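Local coordinates for SH3 domain-containing protein (Dictyostelium discoideum, PDB 4NQI) that remodels membranes in osmoregulation, phagocytosis and cytokinesis, this chain being its N-terminal I-BAR domain, which probably binds phosphatidylinositol lipids, at residues B[18-23]-B[178-183]; B[36-41]-B[101-106]; B[47-52]-B[94-99]; B[109-114]-B[185-190]. One frame throughout, in Å; residues are numbered along the deposited sequence.

How the contacts relate
From the N terminus, helix 15-64 runs out, helix 72-140 returns beside it, and helix 152-224 runs alongside both. Contact 3 (47-52 with 94-99) closes the tightest loop, joining the first two helices; contact 2 (36-41 with 101-106) joins the same pair and encloses it. The two touch where I104 N probably bonds to L99 O, at 3.0 Å. Contact 1 (18-23 with 178-183) ties the first helix to the third, with contacts 2 and 3 nested inside its loop. Contact 4 (109-114 with 185-190) ties the second helix to the third, crosses contact 1 along the chain, and meets contact 2 through I111. All four lie in the I-BAR domain and reach the second subunit.

Contact 1: B[18-23]-B[178-183]; sequences EITLKT and RDVVLM
T20 and T23 of helix 15-64 pack against V180 of helix 152-224 in a buried, methyl-to-methyl contact between the first and third long helices of the I-BAR bundle. The local axes pass 9.3 Å apart and cross at 35°, so the two helices run in roughly the same direction here. V180 turns its two methyls to the two threonines. Its CG1 meets CG2 of T20 at 3.9 Å, while its CG2 meets CG2 of T23 at 3.7 Å. The CB of T23 sits near both valine methyls, bridging the fork. In each threonine CG2 lies anti to the backbone N (chi1, measured to OG1, about -49°); this presents the methyl to the valine and puts the hydroxyl beside the threonine's own backbone N, where it can bond back to the preceding turn. T20 OG1 thus bonds to V16 O. V181 adds a looser touch beside T23. I24, L27 and, from helix 72-140, F121 also pack on V180, so all three long helices converge on this valine, and L230 of the second subunit packs on V181. The hydroxyl of T23 is satisfied within its own helix: OG1 bonds to I19 O at 2.7 Å from 40° above the carbonyl plane, while T23 N reaches the same oxygen from the opposite face.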
# COMPACT_ATOMS: atom_id res chain seq x y z
N GLU B 18 37.48 9.42 -24.62
CA GLU B 18 37.16 8.13 -24.01
C GLU B 18 35.84 8.14 -23.23
O GLU B 18 35.05 7.21 -23.36
CB GLU B 18 38.30 7.66 -23.10
N ILE B 19 35.60 9.18 -22.44
CA ILE B 19 34.37 9.28 -21.66
C ILE B 19 33.17 9.56 -22.56
O ILE B 19 32.08 9.04 -22.33
CB ILE B 19 34.47 10.37 -20.57
CG1 ILE B 19 35.71 10.15 -19.69
CG2 ILE B 19 33.21 10.40 -19.72
CD1 ILE B 19 35.85 8.74 -19.13
N THR B 20 33.38 10.39 -23.58
CA THR B 20 32.34 10.70 -24.56
C THR B 20 31.86 9.40 -25.21
O THR B 20 30.66 9.14 -25.28
CB THR B 20 32.87 11.65 -25.66
OG1 THR B 20 33.55 12.76 -25.05
CG2 THR B 20 31.73 12.18 -26.51
N LEU B 21 32.81 8.60 -25.67
CA LEU B 21 32.54 7.29 -26.25
C LEU B 21 31.87 6.36 -25.25
O LEU B 21 30.95 5.61 -25.61
CB LEU B 21 33.83 6.66 -26.76
N LYS B 22 32.32 6.40 -24.00
CA LYS B 22 31.76 5.54 -22.95
C LYS B 22 30.33 5.94 -22.60
O LYS B 22 29.48 5.08 -22.37
CB LYS B 22 32.63 5.57 -21.69
CG LYS B 22 32.19 4.57 -20.63
N THR B 23 30.07 7.25 -22.55
CA THR B 23 28.73 7.76 -22.26
C THR B 23 27.78 7.45 -23.42
O THR B 23 26.60 7.14 -23.20
CB THR B 23 28.75 9.28 -22.01
OG1 THR B 23 29.79 9.60 -21.07
CG2 THR B 23 27.41 9.75 -21.46
N ARG B 178 30.42 17.53 -22.94
CA ARG B 178 29.36 18.21 -22.21
C ARG B 178 28.00 17.79 -22.74
O ARG B 178 27.12 17.41 -21.97
CB ARG B 178 29.48 19.73 -22.38
CG ARG B 178 30.51 20.40 -21.49
CD ARG B 178 30.32 21.92 -21.51
NE ARG B 178 31.09 22.58 -20.46
CZ ARG B 178 32.37 22.93 -20.59
NH1 ARG B 178 33.02 22.67 -21.71
NH2 ARG B 178 32.99 23.53 -19.59
N ASP B 179 27.85 17.87 -24.06
CA ASP B 179 26.58 17.58 -24.72
C ASP B 179 26.02 16.22 -24.36
O ASP B 179 24.82 16.08 -24.10
CB ASP B 179 26.73 17.71 -26.24
CG ASP B 179 26.91 19.15 -26.70
OD1 ASP B 179 26.64 20.07 -25.89
OD2 ASP B 179 27.31 19.37 -27.86
N VAL B 180 26.88 15.20 -24.32
CA VAL B 180 26.43 13.84 -24.05
C VAL B 180 26.24 13.55 -22.55
O VAL B 180 25.29 12.86 -22.17
CB VAL B 180 27.34 12.78 -24.72
CG1 VAL B 180 28.72 12.75 -24.07
CG2 VAL B 180 26.70 11.40 -24.67
N VAL B 181 27.13 14.08 -21.70
CA VAL B 181 26.99 13.93 -20.26
C VAL B 181 25.68 14.56 -19.78
O VAL B 181 25.00 14.03 -18.91
CB VAL B 181 28.20 14.52 -19.49
CG1 VAL B 181 27.93 14.54 -17.99
CG2 VAL B 181 29.45 13.73 -19.78
N LEU B 182 25.34 15.70 -20.38
CA LEU B 182 24.09 16.39 -20.06
C LEU B 182 22.88 15.68 -20.65
O LEU B 182 21.77 15.80 -20.12
CB LEU B 182 24.15 17.85 -20.50
CG LEU B 182 25.17 18.73 -19.77
CD1 LEU B 182 24.95 20.21 -20.05
CD2 LEU B 182 25.12 18.46 -18.27
N MSE B 183 23.07 14.96 -21.76
CA MSE B 183 22.01 14.14 -22.32
C MSE B 183 21.64 13.01 -21.35
O MSE B 183 20.47 12.62 -21.26
CB MSE B 183 22.43 13.55 -23.67
CG MSE B 183 22.19 14.46 -24.86
SE MSE B 183 22.79 13.65 -26.53
CE MSE B 183 21.93 11.91 -26.33

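Contact 2: B[36-41]-B[101-106]; sequences TEVIKA and NEFITP
I39 of helix 15-64 is the main bump here, set against the ring of F103 and the backbone and side chain of I104 on helix 72-140. Its CD1 reaches furthest, lying 3.7 Å from I104 O and 4.1 Å from F103 CZ, and comes to the ring obliquely. The other branch, CG2, lies alongside the I104 side chain, which points the other way, and the CG2 methyls of I39 and I104 meet at 3.9 Å. Chi1 of -59° sets I39 CG2 anti to the backbone N, facing the I104 methyl, while the CG1 arm carries CD1 to F103 and I104 O; N107 and I111 also pack on I39. F103 is the counter-bump: CG lies anti to its backbone N (chi1 173°), and the ring reaches out until its CZ end meets V38. CG1 of V38 touches that end at the ring edge, near the ring plane, 4.0 Å from CZ. An alanine in place of I39 would remove both branches and would probably open a gap beside F103, leaving the ring with less to hold its CZ end. The receiving helix makes a wider, pi-type turn at 101-104 and is kinked at P106, whose N has no bond to the turn before. The local axes of 36-41 and 101-106 pass 9.8 Å apart, with 131° between their directions. F195, edge-to-face, and F191 of helix 152-224 also meet the F103 ring, so it joins all three long helices in the apolar core of the I-BAR helical bundle.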
# COMPACT_ATOMS: atom_id res chain seq x y z
N THR B 36 14.05 -0.52 -19.42
CA THR B 36 12.87 -1.23 -19.91
C THR B 36 12.47 -2.35 -18.94
O THR B 36 11.29 -2.70 -18.84
CB THR B 36 13.08 -1.78 -21.33
OG1 THR B 36 13.63 -0.75 -22.17
CG2 THR B 36 11.77 -2.26 -21.93
N GLU B 37 13.45 -2.90 -18.23
CA GLU B 37 13.17 -3.88 -17.19
C GLU B 37 12.40 -3.23 -16.03
O GLU B 37 11.49 -3.84 -15.47
CB GLU B 37 14.46 -4.51 -16.67
CG GLU B 37 15.14 -5.44 -17.66
CD GLU B 37 14.27 -6.63 -18.04
OE1 GLU B 37 13.87 -7.38 -17.13
OE2 GLU B 37 14.00 -6.80 -19.24
N VAL B 38 12.79 -2.01 -15.68
CA VAL B 38 12.10 -1.24 -14.65
C VAL B 38 10.63 -1.01 -15.02
O VAL B 38 9.75 -1.09 -14.17
CB VAL B 38 12.80 0.12 -14.40
CG1 VAL B 38 12.02 0.97 -13.41
CG2 VAL B 38 14.23 -0.09 -13.90
N ILE B 39 10.39 -0.73 -16.30
CA ILE B 39 9.03 -0.54 -16.81
C ILE B 39 8.20 -1.81 -16.67
O ILE B 39 7.10 -1.78 -16.12
CB ILE B 39 9.05 -0.10 -18.30
CG1 ILE B 39 9.84 1.20 -18.49
CG2 ILE B 39 7.63 0.05 -18.83
CD1 ILE B 39 9.10 2.45 -18.03
N LYS B 40 8.73 -2.93 -17.17
CA LYS B 40 8.08 -4.23 -17.04
C LYS B 40 7.78 -4.55 -15.58
O LYS B 40 6.68 -4.99 -15.24
CB LYS B 40 8.97 -5.34 -17.61
CG LYS B 40 9.18 -5.30 -19.11
CD LYS B 40 10.15 -6.40 -19.53
N ALA B 41 8.77 -4.34 -14.73
CA ALA B 41 8.63 -4.58 -13.30
C ALA B 41 7.55 -3.68 -12.69
O ALA B 41 6.73 -4.13 -11.89
CB ALA B 41 9.95 -4.38 -12.60
N ASN B 101 -0.11 5.79 -15.80
CA ASN B 101 -0.30 6.95 -16.68
C ASN B 101 0.82 7.98 -16.61
O ASN B 101 1.12 8.63 -17.61
CB ASN B 101 -1.64 7.63 -16.36
CG ASN B 101 -2.83 6.73 -16.62
OD1 ASN B 101 -2.83 5.91 -17.54
ND2 ASN B 101 -3.87 6.88 -15.80
N GLU B 102 1.43 8.13 -15.44
CA GLU B 102 2.42 9.18 -15.22
C GLU B 102 3.87 8.69 -15.29
O GLU B 102 4.79 9.50 -15.47
CB GLU B 102 2.18 9.88 -13.87
CG GLU B 102 0.76 10.39 -13.66
CD GLU B 102 0.51 11.72 -14.35
OE1 GLU B 102 1.44 12.24 -14.99
OE2 GLU B 102 -0.62 12.23 -14.25
N PHE B 103 4.08 7.39 -15.15
CA PHE B 103 5.43 6.82 -15.27
C PHE B 103 5.59 5.81 -16.41
O PHE B 103 6.35 6.05 -17.35
CB PHE B 103 5.89 6.18 -13.96
CG PHE B 103 7.19 5.43 -14.08
CD1 PHE B 103 8.36 6.11 -14.37
CD2 PHE B 103 7.24 4.06 -13.92
CE1 PHE B 103 9.57 5.43 -14.49
CE2 PHE B 103 8.44 3.37 -14.04
CZ PHE B 103 9.60 4.06 -14.33
N ILE B 104 4.90 4.68 -16.30
CA ILE B 104 5.07 3.55 -17.22
C ILE B 104 4.95 3.92 -18.70
O ILE B 104 5.90 3.73 -19.46
CB ILE B 104 4.09 2.40 -16.87
CG1 ILE B 104 4.50 1.75 -15.55
CG2 ILE B 104 4.05 1.37 -17.99
CD1 ILE B 104 3.42 0.87 -14.95
N THR B 105 3.80 4.45 -19.10
CA THR B 105 3.58 4.85 -20.49
C THR B 105 4.48 6.02 -20.96
O THR B 105 5.06 5.94 -22.04
CB THR B 105 2.08 5.14 -20.79
OG1 THR B 105 1.27 4.08 -20.27
CG2 THR B 105 1.85 5.27 -22.28
N PRO B 106 4.59 7.10 -20.15
CA PRO B 106 5.46 8.19 -20.61
C PRO B 106 6.95 7.85 -20.66
O PRO B 106 7.65 8.40 -21.52
CB PRO B 106 5.21 9.29 -19.58
CG PRO B 106 3.89 8.98 -18.99
CD PRO B 106 3.82 7.49 -18.96

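Contact 3: B[47-52]-B[94-99]; sequences QQAQAL and DVAKVL
A96 of helix 72-140 is the centre of this contact, its single methyl set against A49 and Q50 of helix 15-64. Its CB meets A49 CB at 4.0 Å, with the CA atoms of A49 and A96 6.1 Å apart. Q50 covers the same methyl from beside A49, its CG lying 4.0 Å from A96 CB. The glutamine puts CG beside its backbone N and anti to its carbonyl carbon (chi1 -66°) and is extended beyond it, so the aliphatic part does the touching while the amide continues past A96 toward the outer edge of the contact. There K97 draws near, its CD 4.6 Å from Q50 NE2, but the ammonium of K97 is engaged in a salt bridge with D93 one turn back on its own helix. D93 also packs on Q50, so the polar margin is shared by the two helices while the methyls stay beneath it. The two helices run in broadly opposite directions, as successive arms of the I-BAR bundle. V95 and L99 also pack on F198 of helix 152-224, and A49 on L52 of the second subunit, so the contact adjoins both the third helix of its own chain and the dimer partner.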
# COMPACT_ATOMS: atom_id res chain seq x y z
N GLN B 47 -0.34 -3.89 -11.73
CA GLN B 47 -1.38 -4.90 -11.89
C GLN B 47 -1.72 -5.58 -10.56
O GLN B 47 -2.90 -5.80 -10.25
CB GLN B 47 -0.97 -5.94 -12.94
CG GLN B 47 -1.13 -5.46 -14.39
CD GLN B 47 -0.37 -6.31 -15.39
OE1 GLN B 47 0.14 -7.38 -15.06
NE2 GLN B 47 -0.28 -5.82 -16.63
N GLN B 48 -0.70 -5.89 -9.78
CA GLN B 48 -0.91 -6.51 -8.47
C GLN B 48 -1.59 -5.55 -7.49
O GLN B 48 -2.35 -5.98 -6.62
CB GLN B 48 0.41 -7.02 -7.88
CG GLN B 48 1.02 -8.19 -8.66
CD GLN B 48 0.09 -9.39 -8.77
OE1 GLN B 48 -0.77 -9.60 -7.92
NE2 GLN B 48 0.27 -10.17 -9.83
N ALA B 49 -1.32 -4.26 -7.64
CA ALA B 49 -1.94 -3.23 -6.81
C ALA B 49 -3.44 -3.17 -7.06
O ALA B 49 -4.24 -3.06 -6.12
CB ALA B 49 -1.30 -1.88 -7.06
N GLN B 50 -3.83 -3.23 -8.33
CA GLN B 50 -5.24 -3.26 -8.70
C GLN B 50 -5.91 -4.51 -8.14
O GLN B 50 -7.06 -4.46 -7.69
CB GLN B 50 -5.41 -3.22 -10.22
CG GLN B 50 -4.96 -1.93 -10.89
CD GLN B 50 -5.42 -1.85 -12.34
OE1 GLN B 50 -6.41 -2.49 -12.72
NE2 GLN B 50 -4.72 -1.07 -13.15
N ALA B 51 -5.19 -5.62 -8.18
CA ALA B 51 -5.70 -6.89 -7.67
C ALA B 51 -5.99 -6.80 -6.18
O ALA B 51 -7.04 -7.23 -5.71
CB ALA B 51 -4.71 -8.01 -7.94
N LEU B 52 -5.03 -6.24 -5.44
CA LEU B 52 -5.20 -6.00 -4.01
C LEU B 52 -6.37 -5.05 -3.75
O LEU B 52 -7.11 -5.21 -2.78
CB LEU B 52 -3.91 -5.44 -3.40
CG LEU B 52 -3.94 -5.13 -1.90
CD1 LEU B 52 -4.24 -6.39 -1.10
CD2 LEU B 52 -2.63 -4.50 -1.45
N ASP B 94 -6.43 4.26 -7.75
CA ASP B 94 -6.03 5.52 -8.37
C ASP B 94 -4.51 5.69 -8.34
O ASP B 94 -3.92 6.24 -9.28
CB ASP B 94 -6.70 6.70 -7.68
CG ASP B 94 -8.21 6.74 -7.91
OD1 ASP B 94 -8.68 6.09 -8.87
OD2 ASP B 94 -8.91 7.42 -7.13
N VAL B 95 -3.89 5.22 -7.27
CA VAL B 95 -2.43 5.22 -7.15
C VAL B 95 -1.81 4.36 -8.26
O VAL B 95 -0.86 4.78 -8.92
CB VAL B 95 -1.97 4.73 -5.77
CG1 VAL B 95 -0.49 4.41 -5.76
CG2 VAL B 95 -2.30 5.77 -4.70
N ALA B 96 -2.36 3.17 -8.46
CA ALA B 96 -1.89 2.27 -9.52
C ALA B 96 -2.01 2.93 -10.90
O ALA B 96 -1.11 2.80 -11.73
CB ALA B 96 -2.66 0.97 -9.48
N LYS B 97 -3.13 3.62 -11.12
CA LYS B 97 -3.38 4.31 -12.38
C LYS B 97 -2.35 5.41 -12.64
O LYS B 97 -1.93 5.62 -13.78
CB LYS B 97 -4.78 4.93 -12.37
CG LYS B 97 -5.94 3.94 -12.20
CD LYS B 97 -6.29 3.25 -13.51
CE LYS B 97 -7.80 3.17 -13.71
NZ LYS B 97 -8.49 2.42 -12.63
N VAL B 98 -1.94 6.11 -11.58
CA VAL B 98 -0.93 7.16 -11.68
C VAL B 98 0.42 6.58 -12.11
O VAL B 98 1.08 7.13 -12.99
CB VAL B 98 -0.77 7.92 -10.35
CG1 VAL B 98 0.49 8.77 -10.35
CG2 VAL B 98 -1.99 8.79 -10.08
N LEU B 99 0.82 5.47 -11.49
CA LEU B 99 2.05 4.78 -11.86
C LEU B 99 2.02 4.37 -13.33
O LEU B 99 3.04 4.41 -14.02
CB LEU B 99 2.25 3.55 -10.97
CG LEU B 99 3.51 2.72 -11.23
CD1 LEU B 99 4.76 3.54 -10.96
CD2 LEU B 99 3.52 1.44 -10.41

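Contact 4: B[109-114]-B[185-190]; sequences QAIEDD and RRKHAT. With PEG (di(hydroxyethyl)ether), chain F.
D114 of helix 72-140 and K187 of helix 152-224 form a salt bridge in a partly buried contact between the two helices. K187 NZ donates to D114 OD2 at 3.0 Å, and OD2 accepts on its anti lone pair, away from OD1. The lysine is extended through its first three torsions (chi1 176°) and bends only at the last (chi4 57°), which folds NZ to the carboxylate while the aliphatic chain lies along OD2, with CG 3.3 Å from it. NZ also comes to 4.2 Å from I111 CG1. A di(hydroxyethyl)ether, probably from the crystallisation liquor, bridges the helices: its O4 donates to D114 OD1 at 2.8 Å and its O1 to K187 O at 2.6 Å. T190 CB lies 3.5 Å from C2 of the ether, A110 packs on its O2, and N107 also bonds to it. T190 OG1 bonds to R186 O at 3.0 Å, nearly end-on to the carbonyl (C=O...OG1 angle 166°). With an alanine at D114, the ammonium of K187 would probably lose its carboxylate mate and the ether one of its acceptors. Further out, F35 of helix 15-64 makes a cation-pi contact with K187. R185 makes a salt bridge to D73 of the second subunit and H188 meets F78 there edge-to-face; the D114-K187 pair is thus a polar tie between the second and third helices of the I-BAR bundle, near its dimer interface.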
# COMPACT_ATOMS: atom_id res chain seq x y z
N GLN B 109 7.81 5.60 -23.78
CA GLN B 109 7.96 6.46 -24.95
C GLN B 109 9.31 7.17 -24.92
O GLN B 109 9.98 7.31 -25.95
CB GLN B 109 6.83 7.48 -24.99
CG GLN B 109 6.92 8.45 -26.15
CD GLN B 109 6.70 7.77 -27.48
OE1 GLN B 109 7.36 8.08 -28.48
NE2 GLN B 109 5.75 6.83 -27.52
N ALA B 110 9.70 7.62 -23.74
CA ALA B 110 10.95 8.36 -23.56
C ALA B 110 12.19 7.50 -23.84
O ALA B 110 13.17 7.98 -24.39
CB ALA B 110 11.02 8.95 -22.16
N ILE B 111 12.12 6.22 -23.45
CA ILE B 111 13.20 5.27 -23.71
C ILE B 111 13.49 5.15 -25.21
O ILE B 111 14.65 5.12 -25.62
CB ILE B 111 12.87 3.86 -23.12
CG1 ILE B 111 12.99 3.87 -21.59
CG2 ILE B 111 13.80 2.80 -23.68
CD1 ILE B 111 12.59 2.55 -20.94
N GLU B 112 12.43 5.12 -26.01
CA GLU B 112 12.57 5.01 -27.46
C GLU B 112 12.99 6.33 -28.11
O GLU B 112 13.82 6.34 -29.01
CB GLU B 112 11.28 4.47 -28.08
N ASP B 113 12.41 7.43 -27.64
CA ASP B 113 12.80 8.77 -28.09
C ASP B 113 14.29 9.04 -27.85
O ASP B 113 14.99 9.56 -28.73
CB ASP B 113 11.94 9.84 -27.40
CG ASP B 113 10.51 9.85 -27.90
OD1 ASP B 113 10.12 8.94 -28.65
OD2 ASP B 113 9.76 10.79 -27.53
N ASP B 114 14.76 8.69 -26.65
CA ASP B 114 16.17 8.86 -26.29
C ASP B 114 17.08 7.98 -27.14
O ASP B 114 18.18 8.39 -27.52
CB ASP B 114 16.40 8.52 -24.82
CG ASP B 114 15.82 9.55 -23.89
OD1 ASP B 114 15.44 10.64 -24.36
OD2 ASP B 114 15.76 9.27 -22.67
N ARG B 185 22.19 13.04 -17.92
CA ARG B 185 21.60 13.62 -16.71
C ARG B 185 20.15 14.02 -16.94
O ARG B 185 19.32 13.92 -16.04
CB ARG B 185 22.41 14.83 -16.23
CG ARG B 185 23.85 14.52 -15.82
CD ARG B 185 24.53 15.74 -15.20
NE ARG B 185 23.87 16.17 -13.97
CZ ARG B 185 24.14 15.67 -12.76
NH1 ARG B 185 25.05 14.72 -12.63
NH2 ARG B 185 23.49 16.12 -11.69
N ARG B 186 19.84 14.49 -18.15
CA ARG B 186 18.48 14.88 -18.49
C ARG B 186 17.57 13.66 -18.65
O ARG B 186 16.37 13.74 -18.38
CB ARG B 186 18.46 15.75 -19.75
CG ARG B 186 19.00 17.16 -19.54
N LYS B 187 18.15 12.55 -19.09
CA LYS B 187 17.40 11.29 -19.16
C LYS B 187 17.05 10.78 -17.77
O LYS B 187 15.92 10.37 -17.51
CB LYS B 187 18.19 10.21 -19.91
CG LYS B 187 17.48 8.86 -19.94
CD LYS B 187 18.30 7.76 -20.60
CE LYS B 187 17.53 6.44 -20.63
NZ LYS B 187 16.22 6.57 -21.33
N HIS B 188 18.03 10.81 -16.87
CA HIS B 188 17.85 10.31 -15.51
C HIS B 188 16.90 11.19 -14.70
O HIS B 188 16.09 10.69 -13.92
CB HIS B 188 19.21 10.20 -14.81
CG HIS B 188 20.09 9.13 -15.37
ND1 HIS B 188 21.46 9.13 -15.20
CD2 HIS B 188 19.80 8.01 -16.08
CE1 HIS B 188 21.98 8.07 -15.79
NE2 HIS B 188 20.99 7.37 -16.33
N ALA B 189 17.02 12.51 -14.87
CA ALA B 189 16.15 13.45 -14.17
C ALA B 189 14.68 13.29 -14.57
O ALA B 189 13.79 13.37 -13.73
CB ALA B 189 16.62 14.88 -14.41
N THR B 190 14.45 13.08 -15.86
CA THR B 190 13.10 12.83 -16.37
C THR B 190 12.54 11.53 -15.80
O THR B 190 11.35 11.44 -15.48
CB THR B 190 13.09 12.76 -17.91
OG1 THR B 190 13.40 14.05 -18.46
CG2 THR B 190 11.73 12.32 -18.43
C1 PEG F . 13.86 9.34 -20.02
O1 PEG F . 13.97 9.09 -18.67
C2 PEG F . 14.17 10.72 -20.50
O2 PEG F . 13.64 11.15 -21.70
C3 PEG F . 13.65 12.50 -21.99
C4 PEG F . 14.97 13.21 -21.92
O4 PEG F . 16.05 12.60 -22.53